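PDB 3UCJ: carbonic anhydrase from Coccomyxa sp. PA, which probably catalyses the reversible hydration of carbon dioxide to hydrogencarbonate and a proton, using one zinc ion per subunit. Local coordinates for residues Asn73-Ser76 against Asn81-Ser84. Sequence-based numbering, arbitrary orientation.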
ATOM      1  N   ASN A  73       7.840  13.923   2.584  1.00 25.89           N
ATOM      2  CA  ASN A  73       8.591  13.798   1.381  1.00 26.47           C
ATOM      3  C   ASN A  73       9.315  12.468   1.240  1.00 23.47           C
ATOM      4  O   ASN A  73      10.488  12.361   0.929  1.00 25.16           O
ATOM      5  CB  ASN A  73       9.496  15.050   1.078  1.00 24.15           C
ATOM      6  CG  ASN A  73      10.502  15.410   2.181  1.00 30.01           C
ATOM      7  OD1 ASN A  73      10.240  16.317   3.008  1.00 29.69           O
ATOM      8  ND2 ASN A  73      11.669  14.814   2.131  1.00 30.65           N
ATOM      9  N   LEU A  74       8.551  11.412   1.450  1.00 24.40           N
ATOM     10  CA  LEU A  74       9.125  10.095   1.520  1.00 23.50           C
ATOM     11  C   LEU A  74       8.954   9.379   0.145  1.00 23.30           C
ATOM     12  O   LEU A  74       7.961   9.560  -0.511  1.00 23.82           O
ATOM     13  CB  LEU A  74       8.290   9.269   2.494  1.00 24.29           C
ATOM     14  CG  LEU A  74       8.351   9.845   3.945  1.00 23.22           C
ATOM     15  CD1 LEU A  74       7.653   8.800   4.786  1.00 25.29           C
ATOM     16  CD2 LEU A  74       9.791   9.891   4.505  1.00 23.12           C
ATOM     17  N   VAL A  75       9.889   8.515  -0.153  1.00 23.13           N
ATOM     18  CA  VAL A  75       9.880   7.750  -1.427  1.00 23.78           C
ATOM     19  C   VAL A  75      10.120   6.300  -1.086  1.00 23.98           C
ATOM     20  O   VAL A  75      11.208   5.914  -0.580  1.00 24.50           O
ATOM     21  CB  VAL A  75      11.055   8.270  -2.326  1.00 23.93           C
ATOM     22  CG1 VAL A  75      11.180   7.417  -3.666  1.00 28.03           C
ATOM     23  CG2 VAL A  75      10.878   9.723  -2.590  1.00 26.55           C
ATOM     24  N   SER A  76       9.139   5.419  -1.383  1.00 23.35           N
ATOM     25  CA  SER A  76       9.368   4.049  -1.183  1.00 23.32           C
ATOM     26  C   SER A  76       8.942   3.306  -2.466  1.00 22.52           C
ATOM     27  O   SER A  76       7.912   3.656  -3.042  1.00 22.59           O
ATOM     28  CB  SER A  76       8.359   3.547  -0.089  1.00 23.17           C
ATOM     29  OG  SER A  76       8.412   2.121  -0.027  1.00 26.89           O
ATOM     30  N   ASN A  81       1.514   5.346  -4.918  1.00 21.35           N
ATOM     31  CA  ASN A  81       1.215   6.726  -5.140  1.00 22.74           C
ATOM     32  C   ASN A  81       2.484   7.492  -5.615  1.00 22.39           C
ATOM     33  O   ASN A  81       2.542   8.092  -6.728  1.00 23.14           O
ATOM     34  CB  ASN A  81       0.692   7.328  -3.753  1.00 22.48           C
ATOM     35  CG  ASN A  81       0.237   8.748  -3.834  1.00 22.27           C
ATOM     36  OD1 ASN A  81       0.890   9.621  -4.438  1.00 24.92           O
ATOM     37  ND2 ASN A  81      -0.836   9.079  -3.012  1.00 18.68           N
ATOM     38  N   CYS A  82       3.511   7.545  -4.760  1.00 23.35           N
ATOM     39  CA  CYS A  82       4.756   8.189  -5.235  1.00 23.52           C
ATOM     40  C   CYS A  82       5.373   7.461  -6.470  1.00 24.87           C
ATOM     41  O   CYS A  82       5.846   8.150  -7.462  1.00 26.50           O
ATOM     42  CB  CYS A  82       5.812   8.108  -4.116  1.00 22.77           C
ATOM     43  SG  CYS A  82       7.334   9.073  -4.521  1.00 28.04           S
ATOM     44  N   MET A  83       5.336   6.145  -6.472  1.00 23.47           N
ATOM     45  CA  MET A  83       5.970   5.391  -7.618  1.00 23.86           C
ATOM     46  C   MET A  83       5.269   5.672  -8.964  1.00 25.41           C
ATOM     47  O   MET A  83       5.984   5.750 -10.027  1.00 26.37           O
ATOM     48  CB  MET A  83       6.031   3.913  -7.336  1.00 23.42           C
ATOM     49  CG  MET A  83       7.076   3.566  -6.222  1.00 22.64           C
ATOM     50  SD  MET A  83       8.757   3.844  -6.901  1.00 30.92           S
ATOM     51  CE  MET A  83       9.321   5.175  -5.864  1.00 31.61           C
ATOM     52  N   SER A  84       3.949   5.904  -8.982  1.00 23.50           N
ATOM     53  CA  SER A  84       3.200   6.279 -10.222  1.00 26.38           C
ATOM     54  C   SER A  84       3.605   7.655 -10.760  1.00 27.11           C
ATOM     55  O   SER A  84       3.789   7.853 -11.955  1.00 25.69           O
ATOM     56  CB  SER A  84       1.671   6.273  -9.942  1.00 27.17           C
ATOM     57  OG  SER A  84       1.405   4.919  -9.969  1.00 36.07           O
TER
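M83 folds its thioether back over the end of the loop: its methyl CE lies 3.6 Å from V75 CG1, and its CG sits 3.3 Å from the carbonyl S76 O. With CG anti to the backbone carbonyl carbon (chi1 -71°) and further bends at chi2 and chi3, the chain curls round that oxygen, which also has M83 CE at 3.5 Å. The V75 and M83 side chains cross at about a right angle, meeting through their methyl groups. The two branches of V75 divide the work: CG1 meets the methionine, while CG2 faces the thiol sulfur, C82 SG, at a looser 4.1 Å. That sulfur, swung anti to its own backbone nitrogen, is equally near the carbonyl L74 O, also 4.1 Å away. No hydrogen bond joins 73-76 to 81-84; the contact is apolar packing plus the methionine's carbons around S76 O. In this alpha/beta fold of the beta-class carbonic anhydrases, the extended loop leaving strand 65-70 thus lies against the first turn of helix 80-92, the helix that follows it. V75 N donates a hydrogen bond to Q161 OE1 of helix 146-167, L74 N one to N70 OD1 and K78 N one to S76 OG, while the D79 carboxylate accepts hydrogen bonds from N81 N (OD1) and C82 N (OD2) at the start of helix 80-92. V75 also packs on I45 of strand 42-47 and V165 of helix 146-167, and L74 lies about 8 Å, side chain to side chain, from zinc ligands C47 and C106. V122 of a second subunit packs against M83.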